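Local coordinates for protein 4'-phospho-dehydrooxetanocin synthase (Bacillus megaterium, PDB 5UL3) that catalyses the oxidative ring contraction of dAMP to an oxetane aldehyde in oxetanocin A biosynthesis, using cobalamin, S-adenosylmethionine and a [4Fe-4S] cluster, at residues A[11-16]-A[37-42]; A[234-239]-A[263-268]; A[404-409]-A[452-457]. One frame throughout, in Å; residues are numbered along the deposited sequence. Where two conformers were deposited one is given.

Contact 1 of 3, residues A[11-16]-A[37-42]; sequences EYYLKE and ELFKRS
A face-to-face aromatic stack between Tyr13 and Phe39 joins the first two helices of the N-terminal domain, 7-21 and 28-39, where the second of them runs out into a loop. The two rings are nearly parallel, with planes 12° apart and centroids separated by 4.0 Å. The overlap is deep: CE2 of Phe39 sits over the centre of the tyrosine ring, while CD1 of Tyr13 falls toward the rim of the phenylalanine.

Leu38 completes the apolar part of the contact. Its carbonyl oxygen lies at the edge of the Tyr13 ring and in its plane, 3.6 Å from CE1. This buried oxygen has no hydrogen-bonding partner in the model, and the slightly positive C-H edge of the ring may offset this in part. With CG anti to the backbone N (chi1 162°), the leucine reaches across to helix 7-21, where CD1 touches both Glu16 CB at 3.7 Å and Tyr12 CE2.

The polar groups lie on the more exposed side of the contact. Arg41 NE donates to the hydroxyl OH of Tyr12 over 3.3 Å, a bent bond (139° at the hydrogen) whose acceptor is tilted out of the guanidinium plane; the Tyr12 ring stands almost perpendicular to that plane. Glu16 is committed to its neighbour through a salt bridge, OE1 to Lys15 NZ at 2.7 Å, and its other oxygen feels Arg41 by charge alone.

Deeper in the domain, Phe73 on strand 69-73 meets both Tyr13 and Phe39, and Leu61 and Val63 on strand 60-64 also touch Phe39. The arrangement is that of a helical pair laid against an antiparallel sheet, with stacked aromatics at the interface and polar groups toward the surface.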
loop_
_atom_site.group_PDB
_atom_site.type_symbol
_atom_site.label_atom_id
_atom_site.label_comp_id
_atom_site.label_asym_id
_atom_site.label_seq_id
_atom_site.Cartn_x
_atom_site.Cartn_y
_atom_site.Cartn_z
ATOM N N GLU A 11 -37.607 21.887 -8.167
ATOM C CA GLU A 11 -36.695 22.517 -7.220
ATOM C C GLU A 11 -36.631 21.719 -5.928
ATOM O O GLU A 11 -35.544 21.424 -5.413
ATOM C CB GLU A 11 -37.153 23.951 -6.963
ATOM C CG GLU A 11 -36.331 24.741 -5.966
ATOM C CD GLU A 11 -36.992 26.064 -5.608
ATOM O OE1 GLU A 11 -38.229 26.076 -5.417
ATOM O OE2 GLU A 11 -36.281 27.090 -5.534
ATOM N N TYR A 12 -37.796 21.337 -5.407
ATOM C CA TYR A 12 -37.849 20.530 -4.197
ATOM C C TYR A 12 -37.145 19.192 -4.389
ATOM O O TYR A 12 -36.445 18.714 -3.487
ATOM C CB TYR A 12 -39.304 20.321 -3.796
ATOM C CG TYR A 12 -39.514 19.355 -2.666
ATOM C CD1 TYR A 12 -39.391 19.763 -1.348
ATOM C CD2 TYR A 12 -39.860 18.037 -2.916
ATOM C CE1 TYR A 12 -39.595 18.875 -0.306
ATOM C CE2 TYR A 12 -40.067 17.147 -1.887
ATOM C CZ TYR A 12 -39.932 17.567 -0.586
ATOM O OH TYR A 12 -40.138 16.664 0.433
ATOM N N TYR A 13 -37.331 18.564 -5.550
ATOM C CA TYR A 13 -36.732 17.256 -5.781
ATOM C C TYR A 13 -35.211 17.352 -5.867
ATOM O O TYR A 13 -34.502 16.513 -5.303
ATOM C CB TYR A 13 -37.314 16.629 -7.048
ATOM C CG TYR A 13 -38.667 15.972 -6.853
ATOM C CD1 TYR A 13 -38.933 15.199 -5.728
ATOM C CD2 TYR A 13 -39.677 16.121 -7.796
ATOM C CE1 TYR A 13 -40.173 14.594 -5.549
ATOM C CE2 TYR A 13 -40.917 15.528 -7.627
ATOM C CZ TYR A 13 -41.162 14.765 -6.506
ATOM O OH TYR A 13 -42.395 14.172 -6.346
ATOM N N LEU A 14 -34.695 18.380 -6.538
ATOM C CA LEU A 14 -33.251 18.551 -6.643
ATOM C C LEU A 14 -32.630 18.853 -5.283
ATOM O O LEU A 14 -31.587 18.287 -4.929
ATOM C CB LEU A 14 -32.929 19.665 -7.636
ATOM C CG LEU A 14 -33.101 19.381 -9.137
ATOM C CD1 LEU A 14 -32.954 20.661 -9.930
ATOM C CD2 LEU A 14 -32.078 18.340 -9.610
ATOM N N LYS A 15 -33.259 19.741 -4.510
ATOM C CA LYS A 15 -32.743 20.084 -3.187
ATOM C C LYS A 15 -32.690 18.860 -2.287
ATOM O O LYS A 15 -31.687 18.616 -1.609
ATOM C CB LYS A 15 -33.611 21.178 -2.557
ATOM C CG LYS A 15 -33.466 21.301 -1.046
ATOM C CD LYS A 15 -34.558 22.190 -0.458
ATOM C CE LYS A 15 -34.458 22.251 1.058
ATOM N NZ LYS A 15 -34.629 20.901 1.671
ATOM N N GLU A 16 -33.771 18.075 -2.266
ATOM C CA GLU A 16 -33.787 16.867 -1.451
ATOM C C GLU A 16 -32.788 15.839 -1.971
ATOM O O GLU A 16 -32.193 15.091 -1.186
ATOM C CB GLU A 16 -35.188 16.265 -1.416
ATOM C CG GLU A 16 -36.215 17.094 -0.652
ATOM C CD GLU A 16 -35.836 17.295 0.797
ATOM O OE1 GLU A 16 -35.451 18.425 1.159
ATOM O OE2 GLU A 16 -35.902 16.315 1.568
ATOM N N GLU A 37 -38.491 6.786 -1.675
ATOM C CA GLU A 37 -39.331 7.366 -0.633
ATOM C C GLU A 37 -39.571 8.852 -0.865
ATOM O O GLU A 37 -40.613 9.382 -0.462
ATOM C CB GLU A 37 -38.691 7.109 0.732
ATOM C CG GLU A 37 -38.552 5.618 1.033
ATOM C CD GLU A 37 -37.820 5.310 2.332
ATOM O OE1 GLU A 37 -36.978 6.131 2.767
ATOM O OE2 GLU A 37 -38.086 4.233 2.913
ATOM N N LEU A 38 -38.635 9.534 -1.524
ATOM C CA LEU A 38 -38.804 10.952 -1.816
ATOM C C LEU A 38 -39.783 11.178 -2.964
ATOM O O LEU A 38 -40.521 12.171 -2.971
ATOM C CB LEU A 38 -37.449 11.578 -2.145
ATOM C CG LEU A 38 -37.471 12.919 -2.877
ATOM C CD1 LEU A 38 -38.025 14.024 -1.988
ATOM C CD2 LEU A 38 -36.090 13.305 -3.431
ATOM N N PHE A 39 -39.805 10.277 -3.945
ATOM C CA PHE A 39 -40.680 10.458 -5.094
ATOM C C PHE A 39 -42.050 9.827 -4.897
ATOM O O PHE A 39 -43.016 10.253 -5.545
ATOM C CB PHE A 39 -40.000 9.921 -6.361
ATOM C CG PHE A 39 -39.072 10.919 -6.998
ATOM C CD1 PHE A 39 -37.779 11.084 -6.529
ATOM C CD2 PHE A 39 -39.503 11.721 -8.043
ATOM C CE1 PHE A 39 -36.939 12.025 -7.099
ATOM C CE2 PHE A 39 -38.668 12.654 -8.614
ATOM C CZ PHE A 39 -37.378 12.805 -8.143
ATOM N N LYS A 40 -42.163 8.853 -3.999
ATOM C CA LYS A 40 -43.456 8.336 -3.577
ATOM C C LYS A 40 -44.137 9.222 -2.536
ATOM O O LYS A 40 -45.229 8.875 -2.074
ATOM C CB LYS A 40 -43.294 6.917 -3.025
ATOM C CG LYS A 40 -42.840 5.905 -4.063
ATOM C CD LYS A 40 -42.792 4.502 -3.483
ATOM C CE LYS A 40 -42.477 3.478 -4.563
ATOM N NZ LYS A 40 -42.474 2.086 -4.026
ATOM N N ARG A 41 -43.528 10.352 -2.158
ATOM C CA ARG A 41 -44.117 11.248 -1.169
ATOM C C ARG A 41 -45.234 12.112 -1.742
ATOM O O ARG A 41 -45.890 12.833 -0.981
ATOM C CB ARG A 41 -43.044 12.151 -0.555
ATOM C CG ARG A 41 -43.161 12.268 0.956
ATOM C CD ARG A 41 -42.473 13.508 1.523
ATOM N NE ARG A 41 -41.051 13.603 1.188
ATOM C CZ ARG A 41 -40.096 12.838 1.714
ATOM N NH1 ARG A 41 -40.399 11.888 2.594
ATOM N NH2 ARG A 41 -38.831 13.018 1.349
ATOM N N SER A 42 -45.453 12.068 -3.054
ATOM C CA SER A 42 -46.580 12.729 -3.696
ATOM C C SER A 42 -47.319 11.708 -4.546
ATOM O O SER A 42 -46.696 10.990 -5.335
ATOM C CB SER A 42 -46.129 13.906 -4.573
ATOM O OG SER A 42 -45.638 14.982 -3.794
#

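Contact 2 of 3, residues A[234-239]-A[263-268]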
loop_
_atom_site.group_PDB
_atom_site.type_symbol
_atom_site.label_atom_id
_atom_site.label_comp_id
_atom_site.label_asym_id
_atom_site.label_seq_id
_atom_site.Cartn_x
_atom_site.Cartn_y
_atom_site.Cartn_z
ATOM N N LEU A 234 -10.970 -18.078 -18.029
ATOM C CA LEU A 234 -10.750 -16.916 -17.176
ATOM C C LEU A 234 -10.039 -15.806 -17.950
ATOM O O LEU A 234 -9.187 -16.061 -18.805
ATOM C CB LEU A 234 -9.919 -17.325 -15.958
ATOM C CG LEU A 234 -9.670 -16.310 -14.841
ATOM C CD1 LEU A 234 -10.994 -15.940 -14.182
ATOM C CD2 LEU A 234 -8.708 -16.882 -13.811
ATOM N N LEU A 235 -10.396 -14.562 -17.642
ATOM C CA LEU A 235 -9.741 -13.396 -18.227
ATOM C C LEU A 235 -8.928 -12.703 -17.146
ATOM O O LEU A 235 -9.462 -12.380 -16.084
ATOM C CB LEU A 235 -10.766 -12.430 -18.817
ATOM C CG LEU A 235 -11.757 -13.017 -19.825
ATOM C CD1 LEU A 235 -12.704 -11.941 -20.308
ATOM C CD2 LEU A 235 -11.039 -13.680 -20.992
ATOM N N ILE A 236 -7.644 -12.469 -17.402
ATOM C CA ILE A 236 -6.762 -11.878 -16.398
ATOM C C ILE A 236 -6.479 -10.432 -16.782
ATOM O O ILE A 236 -6.056 -10.155 -17.907
ATOM C CB ILE A 236 -5.458 -12.687 -16.247
ATOM C CG1 ILE A 236 -5.761 -14.013 -15.540
ATOM C CG2 ILE A 236 -4.414 -11.897 -15.448
ATOM C CD1 ILE A 236 -4.575 -14.943 -15.458
ATOM N N CYS A 237 -6.722 -9.511 -15.848
ATOM C CA CYS A 237 -6.385 -8.108 -16.047
ATOM C C CYS A 237 -4.915 -7.919 -15.689
ATOM O O CYS A 237 -4.527 -8.104 -14.528
ATOM C CB CYS A 237 -7.266 -7.203 -15.181
ATOM S SG CYS A 237 -6.824 -5.441 -15.296
ATOM N N ASP A 238 -4.107 -7.560 -16.692
ATOM C CA ASP A 238 -2.652 -7.538 -16.541
ATOM C C ASP A 238 -2.156 -6.323 -15.771
ATOM O O ASP A 238 -1.157 -6.421 -15.051
ATOM C CB ASP A 238 -1.982 -7.562 -17.919
ATOM C CG ASP A 238 -2.122 -8.909 -18.617
ATOM O OD1 ASP A 238 -2.275 -9.928 -17.914
ATOM O OD2 ASP A 238 -2.058 -8.941 -19.866
ATOM N N LYS A 239 -2.816 -5.176 -15.917
ATOM C CA LYS A 239 -2.329 -3.948 -15.297
ATOM C C LYS A 239 -3.484 -3.196 -14.634
ATOM O O LYS A 239 -4.124 -3.725 -13.719
ATOM C CB LYS A 239 -1.615 -3.079 -16.342
ATOM C CG LYS A 239 -0.305 -3.751 -16.829
ATOM C CD LYS A 239 0.062 -3.339 -18.230
ATOM C CE LYS A 239 1.283 -4.159 -18.699
ATOM N NZ LYS A 239 1.757 -3.705 -20.032
ATOM N N GLY A 263 -6.015 -4.562 -22.131
ATOM C CA GLY A 263 -5.205 -4.984 -20.994
ATOM C C GLY A 263 -5.555 -6.305 -20.343
ATOM O O GLY A 263 -5.454 -6.432 -19.110
ATOM N N ILE A 264 -5.929 -7.310 -21.134
ATOM C CA ILE A 264 -6.194 -8.634 -20.582
ATOM C C ILE A 264 -5.288 -9.673 -21.230
ATOM O O ILE A 264 -4.802 -9.505 -22.357
ATOM C CB ILE A 264 -7.662 -9.086 -20.755
ATOM C CG1 ILE A 264 -8.017 -9.109 -22.239
ATOM C CG2 ILE A 264 -8.618 -8.212 -19.941
ATOM C CD1 ILE A 264 -9.317 -9.871 -22.535
ATOM N N SER A 265 -5.058 -10.755 -20.495
ATOM C CA SER A 265 -4.472 -11.970 -21.040
ATOM C C SER A 265 -5.502 -13.089 -20.956
ATOM O O SER A 265 -6.269 -13.167 -19.991
ATOM C CB SER A 265 -3.191 -12.362 -20.299
ATOM O OG SER A 265 -3.369 -12.319 -18.898
ATOM N N TYR A 266 -5.529 -13.942 -21.975
ATOM C CA TYR A 266 -6.551 -14.979 -22.061
ATOM C C TYR A 266 -6.058 -16.093 -22.973
ATOM O O TYR A 266 -5.077 -15.940 -23.708
ATOM C CB TYR A 266 -7.872 -14.390 -22.563
ATOM C CG TYR A 266 -7.781 -13.841 -23.968
ATOM C CD1 TYR A 266 -7.262 -12.569 -24.220
ATOM C CD2 TYR A 266 -8.203 -14.600 -25.049
ATOM C CE1 TYR A 266 -7.163 -12.080 -25.525
ATOM C CE2 TYR A 266 -8.121 -14.117 -26.347
ATOM C CZ TYR A 266 -7.600 -12.865 -26.580
ATOM O OH TYR A 266 -7.532 -12.409 -27.877
ATOM N N VAL A 267 -6.753 -17.227 -22.905
ATOM C CA VAL A 267 -6.497 -18.353 -23.798
ATOM C C VAL A 267 -7.448 -18.223 -24.980
ATOM O O VAL A 267 -8.669 -18.179 -24.798
ATOM C CB VAL A 267 -6.690 -19.699 -23.082
ATOM C CG1 VAL A 267 -6.230 -20.849 -23.979
ATOM C CG2 VAL A 267 -5.955 -19.722 -21.750
ATOM N N ASP A 268 -6.897 -18.161 -26.189
ATOM C CA ASP A 268 -7.721 -17.982 -27.376
ATOM C C ASP A 268 -8.281 -19.334 -27.824
ATOM O O ASP A 268 -8.232 -20.331 -27.098
ATOM C CB ASP A 268 -6.933 -17.263 -28.475
ATOM C CG ASP A 268 -5.817 -18.115 -29.083
ATOM O OD1 ASP A 268 -5.589 -19.261 -28.644
ATOM O OD2 ASP A 268 -5.158 -17.618 -30.024
HETATM O O HOH W 1 -8.815 -17.494 -20.900
HETATM O O HOH W 2 -4.771 -3.976 -17.729
#
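Ser265 and Ile236 form the hydrogen-bonded pair of an antiparallel bridge between strands 235-237 and 264-267, in the sheet of the cobalamin-binding Rossmann domain. Their backbones exchange two bonds: Ile236 N to Ser265 O at 3.0 Å, and Ser265 N to Ile236 O at 2.8 Å. A third, from Asp238 N to Gly263 O, extends the pairing past the non-hydrogen-bonded pair Cys237 and Ile264.

Alternation along the strands puts Ile236 and Ser265 on one face and Cys237 and Ile264 on the other; the torsions then place the groups. OG of Ser265 lies between its own backbone N and carbonyl carbon (chi1 48°), a placement that brings it against CB of Ile236 at 3.4 Å and within bonding distance of the Asp238 carboxylate. Asp238 OD2 has a further, weak bond to His275 ND1, on the next strand.

On the other face, Cys237 carries SG anti to its backbone N, and its side chain touches the bound cobalamin; Lys239 touches the cofactor as well. Leu235 and Tyr266 point the same way, side by side, with CD2 of the leucine 3.6 Å from CB of the tyrosine.

Water bridges each end, one between Leu234 O and Val267 N, the other between Gly263 O and Lys239 N. The serine is modelled in two conformers; in the one described, Ser265 OG donates to Asp238 OD1 at 2.8 Å, arriving on the syn side and 18° out of the carboxylate plane.

Contact 3 of 3, residues A[404-409]-A[452-457]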
loop_
_atom_site.group_PDB
_atom_site.type_symbol
_atom_site.label_atom_id
_atom_site.label_comp_id
_atom_site.label_asym_id
_atom_site.label_seq_id
_atom_site.Cartn_x
_atom_site.Cartn_y
_atom_site.Cartn_z
ATOM N N TYR A 404 17.108 14.975 -1.111
ATOM C CA TYR A 404 18.430 15.554 -1.315
ATOM C C TYR A 404 19.089 14.901 -2.521
ATOM O O TYR A 404 19.214 13.675 -2.580
ATOM C CB TYR A 404 19.285 15.353 -0.056
ATOM C CG TYR A 404 20.764 15.636 -0.228
ATOM C CD1 TYR A 404 21.215 16.905 -0.591
ATOM C CD2 TYR A 404 21.715 14.633 -0.012
ATOM C CE1 TYR A 404 22.577 17.166 -0.743
ATOM C CE2 TYR A 404 23.077 14.892 -0.163
ATOM C CZ TYR A 404 23.493 16.167 -0.523
ATOM O OH TYR A 404 24.840 16.429 -0.662
ATOM N N GLU A 405 19.558 15.712 -3.468
ATOM C CA GLU A 405 20.162 15.176 -4.683
ATOM C C GLU A 405 21.300 16.106 -5.064
ATOM O O GLU A 405 21.069 17.144 -5.705
ATOM C CB GLU A 405 19.168 15.043 -5.832
ATOM C CG GLU A 405 19.856 14.585 -7.144
ATOM C CD GLU A 405 20.686 13.325 -6.954
ATOM O OE1 GLU A 405 20.103 12.216 -6.984
ATOM O OE2 GLU A 405 21.917 13.425 -6.738
ATOM N N PRO A 406 22.530 15.776 -4.672
ATOM C CA PRO A 406 23.667 16.661 -4.980
ATOM C C PRO A 406 23.977 16.756 -6.468
ATOM O O PRO A 406 24.715 17.667 -6.867
ATOM C CB PRO A 406 24.818 16.025 -4.196
ATOM C CG PRO A 406 24.428 14.566 -4.089
ATOM C CD PRO A 406 22.935 14.594 -3.894
ATOM N N LYS A 407 23.425 15.876 -7.303
ATOM C CA LYS A 407 23.554 16.071 -8.743
ATOM C C LYS A 407 22.668 17.188 -9.264
ATOM O O LYS A 407 22.802 17.571 -10.432
ATOM C CB LYS A 407 23.251 14.770 -9.488
ATOM C CG LYS A 407 24.237 13.664 -9.144
ATOM C CD LYS A 407 24.116 12.502 -10.105
ATOM C CE LYS A 407 25.010 11.345 -9.685
ATOM N NZ LYS A 407 24.824 10.183 -10.602
ATOM N N ARG A 408 21.777 17.725 -8.435
ATOM C CA ARG A 408 20.959 18.865 -8.809
ATOM C C ARG A 408 21.480 20.109 -8.105
ATOM O O ARG A 408 22.281 20.028 -7.171
ATOM C CB ARG A 408 19.485 18.595 -8.482
ATOM C CG ARG A 408 18.927 17.416 -9.304
ATOM C CD ARG A 408 17.464 17.160 -9.019
ATOM N NE ARG A 408 16.931 15.907 -9.568
ATOM C CZ ARG A 408 16.150 15.841 -10.645
ATOM N NH1 ARG A 408 15.694 14.668 -11.074
ATOM N NH2 ARG A 408 15.826 16.954 -11.293
ATOM N N THR A 409 21.038 21.275 -8.577
ATOM C CA THR A 409 21.606 22.512 -8.063
ATOM C C THR A 409 21.221 22.716 -6.606
ATOM O O THR A 409 20.268 22.118 -6.097
ATOM C CB THR A 409 21.140 23.720 -8.879
ATOM O OG1 THR A 409 19.729 23.905 -8.695
ATOM C CG2 THR A 409 21.445 23.518 -10.363
ATOM N N SER A 452 25.646 6.287 0.304
ATOM C CA SER A 452 25.478 6.205 1.750
ATOM C C SER A 452 25.353 7.593 2.374
ATOM O O SER A 452 24.412 7.868 3.127
ATOM C CB SER A 452 26.661 5.444 2.354
ATOM O OG SER A 452 26.419 5.172 3.715
ATOM N N GLU A 453 26.294 8.495 2.066
ATOM C CA GLU A 453 26.236 9.817 2.685
ATOM C C GLU A 453 24.981 10.580 2.264
ATOM O O GLU A 453 24.404 11.327 3.067
ATOM C CB GLU A 453 27.494 10.624 2.356
ATOM C CG GLU A 453 27.694 11.829 3.275
ATOM C CD GLU A 453 28.097 11.433 4.700
ATOM O OE1 GLU A 453 28.654 10.329 4.882
ATOM O OE2 GLU A 453 27.856 12.229 5.639
ATOM N N GLN A 454 24.546 10.416 1.010
ATOM C CA GLN A 454 23.322 11.075 0.564
ATOM C C GLN A 454 22.123 10.602 1.373
ATOM O O GLN A 454 21.230 11.392 1.698
ATOM C CB GLN A 454 23.095 10.804 -0.915
ATOM C CG GLN A 454 21.779 11.286 -1.505
ATOM C CD GLN A 454 21.694 10.896 -2.982
ATOM O OE1 GLN A 454 22.476 10.067 -3.433
ATOM N NE2 GLN A 454 20.752 11.467 -3.718
ATOM N N ASN A 455 22.083 9.309 1.696
ATOM C CA ASN A 455 20.987 8.795 2.516
ATOM C C ASN A 455 20.999 9.426 3.904
ATOM O O ASN A 455 19.943 9.803 4.428
ATOM C CB ASN A 455 21.091 7.275 2.613
ATOM C CG ASN A 455 20.621 6.579 1.354
ATOM O OD1 ASN A 455 19.662 7.002 0.726
ATOM N ND2 ASN A 455 21.282 5.497 0.992
ATOM N N ILE A 456 22.182 9.530 4.521
ATOM C CA ILE A 456 22.299 10.185 5.826
ATOM C C ILE A 456 21.715 11.592 5.768
ATOM O O ILE A 456 20.913 11.993 6.621
ATOM C CB ILE A 456 23.769 10.216 6.281
ATOM C CG1 ILE A 456 24.275 8.810 6.620
ATOM C CG2 ILE A 456 23.943 11.190 7.448
ATOM C CD1 ILE A 456 23.606 8.200 7.878
ATOM N N ILE A 457 22.098 12.364 4.748
ATOM C CA ILE A 457 21.649 13.748 4.679
ATOM C C ILE A 457 20.140 13.829 4.459
ATOM O O ILE A 457 19.474 14.701 5.020
ATOM C CB ILE A 457 22.432 14.508 3.595
ATOM C CG1 ILE A 457 23.892 14.665 4.034
ATOM C CG2 ILE A 457 21.802 15.879 3.337
ATOM C CD1 ILE A 457 24.839 14.986 2.887
HETATM O O HOH W 3 23.545 11.309 -6.002
#
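Gln454, in the first turn of helix 452-464, reaches the backbone of the loop after strand 393-398 with its terminal amide. NE2 donates to the carbonyl oxygen O of Tyr404 over 2.9 Å, and the bond is nearly straight, 169° at the hydrogen. The acceptor lies almost in the amide plane, and the donor in turn lies in the carbonyl plane. The glutamine is stretched out to make this reach: CG is anti to the backbone N (chi1 173°) and the chain stays extended beyond it. A second bond from NE2, to Glu405 OE1 at 3.4 Å, is weak.

The Tyr404 ring is held from two faces. Over one, CG2 of Ile457 makes a CH-pi contact, 3.7 Å from the ring centroid and close to the ring normal; against the opposite face rests CD of Pro406, toward the rim. CD1 of the same isoleucine packs against Tyr404 CE2 at 3.5 Å. The flat ring and the glutamine amide stand at right angles, and CG of Gln454 is 3.7 Å from Tyr404 CD2.

In the next shell, the Glu405 carboxylate is fixed by its own loop. Its OE2 accepts from Lys407 N at 2.9 Å through the anti lone pair, within a type I turn running from Glu405 to Arg408. A water donates both to this oxygen and to Gln454 OE1, so the two side chains are linked by a direct and a bridged route. Beyond them, Asn413 of helix 410-426 accepts from Glu405 N, and Tyr514 and Leu518 of helix 510-519 pack against Tyr404.

Both ends of the glutamine amide thus find complementary partners, its NH2 facing acceptors and its oxygen a donating water, which implies a defined amide orientation joining loop and helix within the radical SAM domain.

In the fold
The three contacts follow one another along the chain without overlap, each in a different domain. Contact 1 lies in the N-terminal domain, contact 2 in the Rossmann domain that houses cobalamin, and contact 3 in the partial barrel of the radical SAM domain. None touches another: centres of contacts 1 and 2 are about 45 Å apart, those of contacts 2 and 3 about 42 Å, and those of contacts 1 and 3 about 61 Å, on opposite sides of the chain's centre. Contact 2 reaches the cofactor directly, whereas in contact 3 the Glu405 side chain remains about 11 Å from the iron-sulfur cluster. Contact 1 lies far from both sites. No helix or strand is shared, so each contact is internal to its own domain.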